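Local coordinates for protein Exo-1,5-alpha-L-arabinofuranobiosidase (Gibberella zeae, PDB 2YDT) that probably hydrolyses alpha-L-arabinofuranosidic linkages, releasing arabinobiose from the ends of 1,5-alpha-L-arabinan chains, at residues I59-D64 / K129-E134; A125-D128 / W133-V136; F158-K163 / N221-V226; F301-Q304 / S310-K313. All blocks are in the same frame, centred on the assembly; numbering follows the deposited sequence.

Interaction 1: I59-D64 / K129-E134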
loop_
_atom_site.group_PDB
_atom_site.type_symbol
_atom_site.label_atom_id
_atom_site.label_comp_id
_atom_site.label_asym_id
_atom_site.label_seq_id
_atom_site.Cartn_x
_atom_site.Cartn_y
_atom_site.Cartn_z
ATOM N N ILE A 59 2.418 -13.044 9.407
ATOM C CA ILE A 59 2.216 -11.917 10.312
ATOM C C ILE A 59 3.300 -11.920 11.356
ATOM O O ILE A 59 3.379 -12.852 12.173
ATOM C CB ILE A 59 0.815 -11.985 10.975
ATOM C CG1 ILE A 59 -0.259 -11.929 9.874
ATOM C CG2 ILE A 59 0.624 -10.823 12.025
ATOM C CD1 ILE A 59 -0.450 -10.540 9.190
ATOM N N VAL A 60 4.123 -10.875 11.318
ATOM C CA VAL A 60 5.163 -10.644 12.334
ATOM C C VAL A 60 4.752 -9.545 13.291
ATOM O O VAL A 60 3.966 -8.660 12.968
ATOM C CB VAL A 60 6.542 -10.337 11.719
ATOM C CG1 VAL A 60 7.072 -11.568 10.993
ATOM C CG2 VAL A 60 6.474 -9.137 10.778
ATOM N N LYS A 61 5.251 -9.639 14.514
ATOM C CA LYS A 61 4.900 -8.676 15.561
ATOM C C LYS A 61 6.183 -8.135 16.200
ATOM O O LYS A 61 7.127 -8.912 16.438
ATOM C CB LYS A 61 4.086 -9.382 16.637
ATOM C CG LYS A 61 3.818 -8.514 17.878
ATOM C CD LYS A 61 2.806 -9.197 18.769
ATOM C CE LYS A 61 2.652 -8.475 20.076
ATOM N NZ LYS A 61 1.549 -9.026 20.894
ATOM N N SER A 62 6.191 -6.828 16.472
ATOM C CA SER A 62 7.266 -6.199 17.246
ATOM C C SER A 62 6.664 -5.443 18.420
ATOM O O SER A 62 5.707 -4.690 18.260
ATOM C CB SER A 62 8.050 -5.231 16.392
ATOM O OG SER A 62 9.016 -4.510 17.190
ATOM N N LYS A 63 7.256 -5.640 19.592
ATOM C CA LYS A 63 6.852 -4.900 20.776
ATOM C C LYS A 63 7.845 -3.804 21.169
ATOM O O LYS A 63 7.643 -3.162 22.197
ATOM C CB LYS A 63 6.754 -5.839 21.954
ATOM C CG LYS A 63 6.025 -7.098 21.644
ATOM C CD LYS A 63 5.013 -7.431 22.696
ATOM C CE LYS A 63 5.639 -8.263 23.786
ATOM N NZ LYS A 63 6.780 -9.114 23.278
ATOM N N ASP A 64 8.912 -3.629 20.404
ATOM C CA ASP A 64 9.944 -2.631 20.698
ATOM C C ASP A 64 10.141 -1.627 19.592
ATOM O O ASP A 64 11.242 -1.176 19.318
ATOM C CB ASP A 64 11.258 -3.323 21.086
ATOM C CG ASP A 64 11.760 -4.288 20.034
ATOM O OD1 ASP A 64 11.247 -4.240 18.890
ATOM O OD2 ASP A 64 12.700 -5.080 20.350
ATOM N N LYS A 129 -5.729 -9.122 18.021
ATOM C CA LYS A 129 -4.506 -8.330 17.791
ATOM C C LYS A 129 -3.454 -9.107 16.987
ATOM O O LYS A 129 -2.256 -8.892 17.121
ATOM C CB LYS A 129 -3.932 -7.742 19.121
ATOM C CG LYS A 129 -4.936 -6.861 19.839
ATOM C CD LYS A 129 -4.335 -6.261 21.103
ATOM C CE LYS A 129 -5.249 -5.158 21.643
ATOM N NZ LYS A 129 -4.607 -4.539 22.848
ATOM N N GLY A 130 -3.926 -9.973 16.102
ATOM C CA GLY A 130 -3.039 -10.575 15.088
ATOM C C GLY A 130 -2.674 -12.042 15.282
ATOM O O GLY A 130 -1.864 -12.572 14.506
ATOM N N TYR A 131 -3.224 -12.691 16.312
ATOM C CA TYR A 131 -2.900 -14.071 16.627
ATOM C C TYR A 131 -3.741 -15.103 15.858
ATOM O O TYR A 131 -3.218 -16.159 15.501
ATOM C CB TYR A 131 -2.964 -14.311 18.161
ATOM C CG TYR A 131 -1.780 -13.700 18.855
ATOM C CD1 TYR A 131 -0.579 -14.401 18.959
ATOM C CD2 TYR A 131 -1.848 -12.435 19.392
ATOM C CE1 TYR A 131 0.524 -13.845 19.556
ATOM C CE2 TYR A 131 -0.721 -11.853 20.002
ATOM C CZ TYR A 131 0.452 -12.583 20.087
ATOM O OH TYR A 131 1.594 -12.036 20.678
ATOM N N THR A 132 -5.022 -14.797 15.614
ATOM C CA THR A 132 -5.858 -15.641 14.772
ATOM C C THR A 132 -6.597 -14.780 13.759
ATOM O O THR A 132 -6.782 -13.577 13.960
ATOM C CB THR A 132 -6.876 -16.490 15.565
ATOM O OG1 THR A 132 -7.759 -15.616 16.233
ATOM C CG2 THR A 132 -6.164 -17.403 16.633
ATOM N N TRP A 133 -7.083 -15.450 12.725
ATOM C CA TRP A 133 -7.770 -14.811 11.604
ATOM C C TRP A 133 -9.023 -15.535 11.208
ATOM O O TRP A 133 -9.082 -16.784 11.268
ATOM C CB TRP A 133 -6.834 -14.738 10.368
ATOM C CG TRP A 133 -5.595 -13.967 10.686
ATOM C CD1 TRP A 133 -4.394 -14.473 11.157
ATOM C CD2 TRP A 133 -5.434 -12.531 10.663
ATOM N NE1 TRP A 133 -3.537 -13.442 11.429
ATOM C CE2 TRP A 133 -4.137 -12.245 11.138
ATOM C CE3 TRP A 133 -6.255 -11.471 10.257
ATOM C CZ2 TRP A 133 -3.643 -10.939 11.220
ATOM C CZ3 TRP A 133 -5.781 -10.189 10.364
ATOM C CH2 TRP A 133 -4.476 -9.931 10.831
ATOM N N GLU A 134 -10.016 -14.756 10.765
ATOM C CA GLU A 134 -11.293 -15.262 10.219
ATOM C C GLU A 134 -11.568 -14.588 8.876
ATOM O O GLU A 134 -11.372 -13.378 8.739
ATOM C CB GLU A 134 -12.475 -15.013 11.193
ATOM C CG GLU A 134 -13.144 -13.611 11.104
ATOM C CD GLU A 134 -14.413 -13.396 11.965
ATOM O OE1 GLU A 134 -15.553 -13.316 11.378
ATOM O OE2 GLU A 134 -14.246 -13.267 13.181
HETATM O O HOH W 1 -0.455 -8.147 19.192
#
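K61 starts with its CG opposite the backbone N (chi1 172°) and stays extended to the amine, so the whole chain reaches across to Y131. The phenol comes to meet it although the CB of Y131 points away from strand 57-62: with CG beside its own backbone N (chi1 -74°), the ring swings back over the gap. The two side chains cross at about a right angle, and K61 NZ donates to Y131 OH at 3.0 Å, lying near the ring plane at its edge rather than over a face. The aliphatic part of the lysine follows along, K61 CD standing 3.6 Å from Y131 OH. A water takes a second bond from K61 NZ (2.8 Å) and passes one on to K129 O (2.8 Å), so the amine holds the phenol oxygen directly and the turn's backbone through the water. Deeper in, I59 faces the same loop with its two branches divided. I59 CG1 packs on W133 CZ2 at 3.8 Å, and I59 CG2 rests 3.9 Å from G130 O. That carbonyl and W133 NE1 are both bonded to S73 OG on strand 70-75, which fixes the turn and the indole to the neighbouring blade. G130 has a positive phi of 107°, a backbone shape suited to glycine. Residues 126-133 read S-x-D-x-G-x-T-W, the Asp-box of the sialidase-like propellers, and 62-69 repeat the pattern. Chemically the contact is graded: apolar and buried at I59, polar at partly exposed K61 and exposed Y131, where the ammonium would probably polarise the phenol oxygen.

Interaction 2: A125-D128 / W133-V136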
loop_
_atom_site.group_PDB
_atom_site.type_symbol
_atom_site.label_atom_id
_atom_site.label_comp_id
_atom_site.label_asym_id
_atom_site.label_seq_id
_atom_site.Cartn_x
_atom_site.Cartn_y
_atom_site.Cartn_z
ATOM N N ALA A 125 -10.079 -10.897 9.122
ATOM C CA ALA A 125 -10.072 -10.102 10.347
ATOM C C ALA A 125 -9.522 -10.877 11.515
ATOM O O ALA A 125 -9.672 -12.093 11.569
ATOM C CB ALA A 125 -11.480 -9.626 10.699
ATOM N N SER A 126 -8.822 -10.168 12.398
ATOM C CA SER A 126 -8.314 -10.715 13.661
ATOM C C SER A 126 -8.948 -9.956 14.820
ATOM O O SER A 126 -8.865 -8.725 14.890
ATOM C CB SER A 126 -6.775 -10.631 13.767
ATOM O OG SER A 126 -6.377 -11.043 15.088
ATOM N N ARG A 127 -9.552 -10.717 15.741
ATOM C CA ARG A 127 -10.204 -10.162 16.931
ATOM C C ARG A 127 -9.281 -10.233 18.154
ATOM O O ARG A 127 -9.695 -9.876 19.264
ATOM C CB ARG A 127 -11.494 -10.941 17.225
ATOM C CG ARG A 127 -12.548 -10.846 16.137
ATOM C CD ARG A 127 -13.739 -11.732 16.447
ATOM N NE ARG A 127 -14.872 -11.625 15.522
ATOM C CZ ARG A 127 -15.827 -10.699 15.594
ATOM N NH1 ARG A 127 -15.816 -9.782 16.538
ATOM N NH2 ARG A 127 -16.824 -10.717 14.742
ATOM N N ASP A 128 -8.041 -10.667 17.962
ATOM C CA ASP A 128 -7.109 -10.844 19.069
ATOM C C ASP A 128 -5.723 -10.233 18.736
ATOM O O ASP A 128 -4.707 -10.716 19.201
ATOM C CB ASP A 128 -7.013 -12.323 19.486
ATOM C CG ASP A 128 -6.635 -13.248 18.345
ATOM O OD1 ASP A 128 -6.120 -12.731 17.300
ATOM O OD2 ASP A 128 -6.883 -14.485 18.462
ATOM N N TRP A 133 -7.083 -15.450 12.725
ATOM C CA TRP A 133 -7.770 -14.811 11.604
ATOM C C TRP A 133 -9.023 -15.535 11.208
ATOM O O TRP A 133 -9.082 -16.784 11.268
ATOM C CB TRP A 133 -6.834 -14.738 10.368
ATOM C CG TRP A 133 -5.595 -13.967 10.686
ATOM C CD1 TRP A 133 -4.394 -14.473 11.157
ATOM C CD2 TRP A 133 -5.434 -12.531 10.663
ATOM N NE1 TRP A 133 -3.537 -13.442 11.429
ATOM C CE2 TRP A 133 -4.137 -12.245 11.138
ATOM C CE3 TRP A 133 -6.255 -11.471 10.257
ATOM C CZ2 TRP A 133 -3.643 -10.939 11.220
ATOM C CZ3 TRP A 133 -5.781 -10.189 10.364
ATOM C CH2 TRP A 133 -4.476 -9.931 10.831
ATOM N N GLU A 134 -10.016 -14.756 10.765
ATOM C CA GLU A 134 -11.293 -15.262 10.219
ATOM C C GLU A 134 -11.568 -14.588 8.876
ATOM O O GLU A 134 -11.372 -13.378 8.739
ATOM C CB GLU A 134 -12.475 -15.013 11.193
ATOM C CG GLU A 134 -13.144 -13.611 11.104
ATOM C CD GLU A 134 -14.413 -13.396 11.965
ATOM O OE1 GLU A 134 -15.553 -13.316 11.378
ATOM O OE2 GLU A 134 -14.246 -13.267 13.181
ATOM N N PHE A 135 -12.015 -15.371 7.893
ATOM C CA PHE A 135 -12.538 -14.835 6.633
ATOM C C PHE A 135 -13.753 -13.969 6.906
ATOM O O PHE A 135 -14.664 -14.365 7.667
ATOM C CB PHE A 135 -12.939 -15.968 5.701
ATOM C CG PHE A 135 -13.649 -15.510 4.477
ATOM C CD1 PHE A 135 -12.965 -14.803 3.516
ATOM C CD2 PHE A 135 -14.996 -15.799 4.257
ATOM C CE1 PHE A 135 -13.595 -14.359 2.383
ATOM C CE2 PHE A 135 -15.648 -15.351 3.101
ATOM C CZ PHE A 135 -14.940 -14.652 2.162
ATOM N N VAL A 136 -13.781 -12.759 6.325
ATOM C CA VAL A 136 -14.909 -11.861 6.522
ATOM C C VAL A 136 -15.788 -11.832 5.287
ATOM O O VAL A 136 -16.982 -12.193 5.356
ATOM C CB VAL A 136 -14.464 -10.436 6.919
ATOM C CG1 VAL A 136 -15.707 -9.520 7.085
ATOM C CG2 VAL A 136 -13.617 -10.500 8.218
HETATM O O HOH W 2 -17.498 -13.380 13.538
#
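This is the closing end of a beta hairpin, strands 119-126 and 134-142, whose turn is an Asp-box. A125 and E134 form an antiparallel hydrogen-bonded pair: A125 N to E134 O and E134 N to A125 O are both 2.8 Å. W133 CA adds a CA-H...O contact to A125 O at 3.3 Å. Next along, S126 lays its CB over one face of the W133 indole, 3.6 Å from the centroid of the six-membered ring and only 12° off its normal, a CH-pi contact. Its hydroxyl is turned into the turn, where it accepts from G130 N, as the serine of an Asp-box does. On the opposite face of the hairpin, A125 CB meets V136 CG2 at 3.4 Å, tighter than usual for two carbons. Beyond it R127, extended from CG to NE, crosses E134 and forms a salt bridge: R127 NE gives its N-H to the syn side of E134 OE2 at 2.9 Å, somewhat out of the carboxylate plane, the guanidinium and carboxylate planes being turned 44° apart. A water spans R127 NH2 and E134 OE1. E134 takes its less roomy first torsion (chi1 85°), CG between backbone N and carbonyl carbon, and since it has a second conformer this bridge may be only partly occupied. Around the hairpin, Y100 bonds E134 OE1 and K99 O receives R127 NH1, so the loop before strand 105-111 holds the charged pair, while V105 and C107 of that strand pack on W133 and L106 touches A125.

Interaction 3: F158-K163 / N221-V226. With SO4 (sulfate ion), chain G; SO4 (sulfate ion), chain H.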
loop_
_atom_site.group_PDB
_atom_site.type_symbol
_atom_site.label_atom_id
_atom_site.label_comp_id
_atom_site.label_asym_id
_atom_site.label_seq_id
_atom_site.Cartn_x
_atom_site.Cartn_y
_atom_site.Cartn_z
ATOM N N PHE A 158 -6.390 -1.011 -0.670
ATOM C CA PHE A 158 -5.999 -0.046 0.356
ATOM C C PHE A 158 -7.272 0.353 1.130
ATOM O O PHE A 158 -8.290 0.699 0.534
ATOM C CB PHE A 158 -5.310 1.205 -0.222
ATOM C CG PHE A 158 -4.772 2.132 0.841
ATOM C CD1 PHE A 158 -3.529 1.935 1.369
ATOM C CD2 PHE A 158 -5.546 3.191 1.330
ATOM C CE1 PHE A 158 -3.052 2.728 2.365
ATOM C CE2 PHE A 158 -5.091 3.998 2.328
ATOM C CZ PHE A 158 -3.840 3.774 2.870
ATOM N N LEU A 159 -7.205 0.293 2.459
ATOM C CA LEU A 159 -8.379 0.537 3.330
ATOM C C LEU A 159 -8.289 1.846 4.092
ATOM O O LEU A 159 -7.252 2.190 4.636
ATOM C CB LEU A 159 -8.522 -0.608 4.354
ATOM C CG LEU A 159 -8.944 -1.959 3.776
ATOM C CD1 LEU A 159 -8.543 -3.099 4.776
ATOM C CD2 LEU A 159 -10.422 -2.010 3.457
ATOM N N MET A 160 -9.420 2.548 4.185
ATOM C CA MET A 160 -9.500 3.775 4.974
ATOM C C MET A 160 -10.961 4.053 5.369
ATOM O O MET A 160 -11.875 3.908 4.567
ATOM C CB MET A 160 -8.984 4.959 4.146
ATOM C CG MET A 160 -8.821 6.236 4.960
ATOM S SD MET A 160 -8.394 7.688 3.947
ATOM C CE MET A 160 -9.957 7.980 3.167
ATOM N N THR A 161 -11.165 4.493 6.606
ATOM C CA THR A 161 -12.484 4.893 7.082
ATOM C C THR A 161 -12.797 6.322 6.651
ATOM O O THR A 161 -11.899 7.178 6.626
ATOM C CB THR A 161 -12.571 4.738 8.596
ATOM O OG1 THR A 161 -12.516 3.338 8.952
ATOM C CG2 THR A 161 -13.900 5.310 9.173
ATOM N N TYR A 162 -14.058 6.581 6.318
ATOM C CA TYR A 162 -14.562 7.964 6.101
ATOM C C TYR A 162 -15.951 8.035 6.683
ATOM O O TYR A 162 -16.857 7.392 6.168
ATOM C CB TYR A 162 -14.610 8.324 4.628
ATOM C CG TYR A 162 -15.209 9.697 4.354
ATOM C CD1 TYR A 162 -14.604 10.853 4.843
ATOM C CD2 TYR A 162 -16.411 9.826 3.657
ATOM C CE1 TYR A 162 -15.147 12.118 4.611
ATOM C CE2 TYR A 162 -16.926 11.071 3.404
ATOM C CZ TYR A 162 -16.303 12.196 3.884
ATOM O OH TYR A 162 -16.846 13.446 3.594
ATOM N N LYS A 163 -16.094 8.781 7.775
ATOM C CA LYS A 163 -17.378 8.906 8.461
ATOM C C LYS A 163 -17.912 7.520 8.810
ATOM O O LYS A 163 -17.254 6.753 9.507
ATOM C CB LYS A 163 -18.306 9.796 7.597
ATOM C CG LYS A 163 -17.758 11.212 7.430
ATOM C CD LYS A 163 -18.760 12.163 6.767
ATOM C CE LYS A 163 -18.359 13.636 6.804
ATOM N NZ LYS A 163 -17.447 14.050 7.933
ATOM N N ASN A 221 -9.092 18.916 6.734
ATOM C CA ASN A 221 -10.213 18.095 6.291
ATOM C C ASN A 221 -10.214 17.628 4.842
ATOM O O ASN A 221 -11.234 17.184 4.334
ATOM C CB ASN A 221 -11.529 18.772 6.589
ATOM C CG ASN A 221 -12.273 18.036 7.624
ATOM O OD1 ASN A 221 -13.250 17.339 7.320
ATOM N ND2 ASN A 221 -11.757 18.084 8.860
ATOM N N GLU A 222 -9.101 17.765 4.176
ATOM C CA GLU A 222 -8.933 17.192 2.852
ATOM C C GLU A 222 -8.173 15.889 2.977
ATOM O O GLU A 222 -7.624 15.567 4.041
ATOM C CB GLU A 222 -8.189 18.136 1.934
ATOM C CG GLU A 222 -9.109 19.285 1.523
ATOM C CD GLU A 222 -8.619 20.169 0.453
ATOM O OE1 GLU A 222 -7.602 19.866 -0.234
ATOM O OE2 GLU A 222 -9.279 21.231 0.318
ATOM N N TYR A 223 -8.206 15.142 1.887
ATOM C CA TYR A 223 -7.504 13.883 1.740
ATOM C C TYR A 223 -6.637 13.946 0.515
ATOM O O TYR A 223 -7.033 14.582 -0.480
ATOM C CB TYR A 223 -8.485 12.730 1.562
ATOM C CG TYR A 223 -9.285 12.433 2.785
ATOM C CD1 TYR A 223 -8.911 11.411 3.665
ATOM C CD2 TYR A 223 -10.400 13.177 3.083
ATOM C CE1 TYR A 223 -9.669 11.117 4.781
ATOM C CE2 TYR A 223 -11.163 12.906 4.228
ATOM C CZ TYR A 223 -10.781 11.901 5.066
ATOM O OH TYR A 223 -11.545 11.656 6.180
ATOM N N ILE A 224 -5.455 13.330 0.594
ATOM C CA ILE A 224 -4.577 13.188 -0.573
ATOM C C ILE A 224 -4.594 11.732 -1.051
ATOM O O ILE A 224 -4.386 10.817 -0.268
ATOM C CB ILE A 224 -3.147 13.690 -0.281
ATOM C CG1 ILE A 224 -2.306 13.682 -1.565
ATOM C CG2 ILE A 224 -2.489 12.908 0.900
ATOM C CD1 ILE A 224 -0.885 14.300 -1.408
ATOM N N TYR A 225 -4.841 11.590 -2.346
ATOM C CA TYR A 225 -4.904 10.314 -3.064
ATOM C C TYR A 225 -3.698 10.238 -3.965
ATOM O O TYR A 225 -3.563 11.073 -4.868
ATOM C CB TYR A 225 -6.174 10.323 -3.890
ATOM C CG TYR A 225 -6.488 9.094 -4.731
ATOM C CD1 TYR A 225 -7.036 7.983 -4.127
ATOM C CD2 TYR A 225 -6.261 9.068 -6.079
ATOM C CE1 TYR A 225 -7.357 6.838 -4.881
ATOM C CE2 TYR A 225 -6.587 7.949 -6.864
ATOM C CZ TYR A 225 -7.136 6.839 -6.236
ATOM O OH TYR A 225 -7.444 5.741 -7.006
ATOM N N VAL A 226 -2.881 9.188 -3.805
ATOM C CA VAL A 226 -1.627 9.050 -4.515
ATOM C C VAL A 226 -1.623 7.767 -5.327
ATOM O O VAL A 226 -2.183 6.732 -4.887
ATOM C CB VAL A 226 -0.438 9.100 -3.509
ATOM C CG1 VAL A 226 0.907 8.889 -4.220
ATOM C CG2 VAL A 226 -0.450 10.496 -2.763
HETATM S S SO4 G . -13.374 10.251 9.679
HETATM O O1 SO4 G . -13.350 8.794 9.637
HETATM O O2 SO4 G . -14.352 10.757 8.733
HETATM O O3 SO4 G . -13.731 10.711 11.020
HETATM O O4 SO4 G . -12.021 10.711 9.341
HETATM S S SO4 H . -7.928 5.641 9.173
HETATM O O1 SO4 H . -8.981 5.192 8.306
HETATM O O2 SO4 H . -6.614 5.469 8.484
HETATM O O3 SO4 H . -8.158 7.030 9.544
HETATM O O4 SO4 H . -7.906 4.891 10.417
HETATM O O HOH W 3 -10.754 9.386 7.667
#
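Y223 is the hub of this contact, reaching from strand 223-230 of one propeller blade to M160 and Y162 on strand 154-162, the first strand of the preceding blade. M160 runs extended to its sulfur and then bends (chi3 73°), which brings the methyl obliquely against the CD1/CE1 side of the Y223 ring: M160 CE is 3.5 Å from Y223 CE1. The M160 sulfur itself sits 4.8 Å from the Y223 ring centroid, 66° off the normal, an oblique Met-aromatic contact. Y162 approaches from further along the strand. Its ring and that of Y223 have planes 84° apart and centroids separated by 5.9 Å, and Y223 OH lies in the plane of the Y162 ring at its edge, 3.4 Å from Y162 CD1. The other side chains near Y162 include K163, whose CG stands over the centre of one face. Two sulfate ions, probably from the crystallisation liquor, bind the backbone of the 158-163 segment: O1 of one accepts from T161 N (2.9 Å), O2 of the other from K163 N (2.8 Å). V215 and K217 of strand 209-217 touch M160 and Y223 respectively. The two strands share no direct hydrogen bond; the polar join is made by one water: Y223 OH donates to it at 2.8 Å, and it in turn donates to T161 O at 2.7 Å and to O4 of the second sulfate.

Interaction 4: F301-Q304 / S310-K313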
loop_
_atom_site.group_PDB
_atom_site.type_symbol
_atom_site.label_atom_id
_atom_site.label_comp_id
_atom_site.label_asym_id
_atom_site.label_seq_id
_atom_site.Cartn_x
_atom_site.Cartn_y
_atom_site.Cartn_z
ATOM N N PHE A 301 9.865 12.027 -0.101
ATOM C CA PHE A 301 9.350 13.263 -0.655
ATOM C C PHE A 301 8.329 13.843 0.314
ATOM O O PHE A 301 7.384 13.163 0.725
ATOM C CB PHE A 301 8.777 13.025 -2.033
ATOM C CG PHE A 301 9.793 12.555 -3.016
ATOM C CD1 PHE A 301 10.470 13.439 -3.833
ATOM C CD2 PHE A 301 10.159 11.220 -3.070
ATOM C CE1 PHE A 301 11.463 12.993 -4.716
ATOM C CE2 PHE A 301 11.140 10.775 -3.959
ATOM C CZ PHE A 301 11.797 11.680 -4.773
ATOM N N THR A 302 8.511 15.110 0.693
ATOM C CA THR A 302 7.681 15.692 1.748
ATOM C C THR A 302 6.967 16.951 1.274
ATOM O O THR A 302 7.435 17.622 0.371
ATOM C CB THR A 302 8.497 16.052 3.031
ATOM O OG1 THR A 302 9.488 17.056 2.706
ATOM C CG2 THR A 302 9.173 14.804 3.625
ATOM N N ASN A 303 5.855 17.265 1.945
ATOM C CA ASN A 303 5.064 18.461 1.606
ATOM C C ASN A 303 4.389 18.951 2.867
ATOM O O ASN A 303 3.546 18.296 3.453
ATOM C CB ASN A 303 4.071 18.156 0.476
ATOM C CG ASN A 303 3.397 19.406 -0.090
ATOM O OD1 ASN A 303 2.691 20.122 0.653
ATOM N ND2 ASN A 303 3.556 19.634 -1.389
ATOM N N GLN A 304 4.797 20.167 3.288
ATOM C CA GLN A 304 4.288 20.802 4.472
ATOM C C GLN A 304 3.336 21.957 4.112
ATOM O O GLN A 304 3.065 22.811 4.956
ATOM C CB GLN A 304 5.457 21.298 5.359
ATOM C CG GLN A 304 6.269 20.133 5.943
ATOM C CD GLN A 304 7.384 20.537 6.889
ATOM O OE1 GLN A 304 7.746 19.771 7.812
ATOM N NE2 GLN A 304 7.961 21.702 6.667
ATOM N N SER A 310 3.997 23.196 -5.715
ATOM C CA SER A 310 5.316 23.847 -5.704
ATOM C C SER A 310 6.166 23.556 -4.477
ATOM O O SER A 310 7.307 24.018 -4.418
ATOM C CB SER A 310 5.161 25.388 -5.818
ATOM O OG SER A 310 4.558 25.923 -4.656
ATOM N N ALA A 311 5.657 22.784 -3.516
ATOM C CA ALA A 311 6.276 22.680 -2.222
ATOM C C ALA A 311 6.822 21.270 -1.875
ATOM O O ALA A 311 7.077 20.991 -0.719
ATOM C CB ALA A 311 5.282 23.182 -1.137
ATOM N N TRP A 312 7.039 20.412 -2.858
ATOM C CA TRP A 312 7.607 19.065 -2.571
ATOM C C TRP A 312 9.117 19.170 -2.413
ATOM O O TRP A 312 9.788 19.803 -3.250
ATOM C CB TRP A 312 7.263 18.049 -3.646
ATOM C CG TRP A 312 5.808 17.707 -3.657
ATOM C CD1 TRP A 312 4.816 18.303 -4.416
ATOM C CD2 TRP A 312 5.153 16.709 -2.863
ATOM N NE1 TRP A 312 3.585 17.721 -4.143
ATOM C CE2 TRP A 312 3.760 16.758 -3.181
ATOM C CE3 TRP A 312 5.586 15.791 -1.898
ATOM C CZ2 TRP A 312 2.815 15.886 -2.586
ATOM C CZ3 TRP A 312 4.631 14.936 -1.306
ATOM C CH2 TRP A 312 3.277 14.990 -1.661
ATOM N N LYS A 313 9.629 18.535 -1.365
ATOM C CA LYS A 313 11.072 18.478 -1.093
ATOM C C LYS A 313 11.512 17.009 -1.051
ATOM O O LYS A 313 10.684 16.118 -0.846
ATOM C CB LYS A 313 11.423 19.164 0.222
ATOM C CG LYS A 313 10.779 20.568 0.468
ATOM C CD LYS A 313 11.059 21.571 -0.598
ATOM C CE LYS A 313 10.584 22.981 -0.213
ATOM N NZ LYS A 313 10.447 23.848 -1.456
HETATM O O HOH W 4 7.070 21.465 1.926
#
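A311 comes first, its CB 4.0 Å from N303 ND2. Its carbonyl oxygen takes a bond from a water (2.7 Å) that also accepts from Q304 N, tying the two ends of the turn. W312 follows and lays its indole beneath N303. The asparagine has CG opposite its backbone N (chi1 -170°), which sets N303 CB 3.6 Å from the centroid of the six-membered ring, 7° off the normal, a CH-pi contact over the face. N303 ND2 stands over the same indole toward its rim, 3.4 Å from W312 NE1; both are donors, hence no hydrogen bond, and the amide is inclined 67° to the ring. Each polar end is served separately: ND2 gives to D308 O, OD1 accepts from A305 N and G307 N, and W312 NE1 bonds Y247 OH on strand 245-250 of the preceding blade. At the indole edge lies F301 O, in the ring plane. W312 CA sends a CA-H...O contact to T302 O. K313 closes the register with T302 as an antiparallel hydrogen-bonded pair: T302 N to K313 O is 2.8 Å and K313 N to T302 O 2.9 Å, while T302 OG1 turns to W315. Strands 300-303 and 313-315 are the third and fourth of one blade; the F301 side chain lies about 8 Å from a manganese, whose ligands E299 and D316 flank this hairpin of the six-bladed propeller.

In the fold
Interactions 2 and 4 secure equivalent hairpins, third strand to fourth, on blades at opposite sides of the propeller; each pairs backbones and lays a CB over a tryptophan face. Interaction 4 is the buried one, its asparagine satisfied within its own turn and its tryptophan N-H on the preceding blade, whereas interaction 2 ends in a charged pair at the surface. Interactions 1 and 3 instead bridge neighbouring blades, the former through a lysine, a phenol and a water outside and an isoleucine on an indole inside, the latter nearer the centre through tyrosines and a methionine. Interactions 1 and 2 share W133, whose indole meets both partners; interactions 3 and 4 touch where I224 reaches W312.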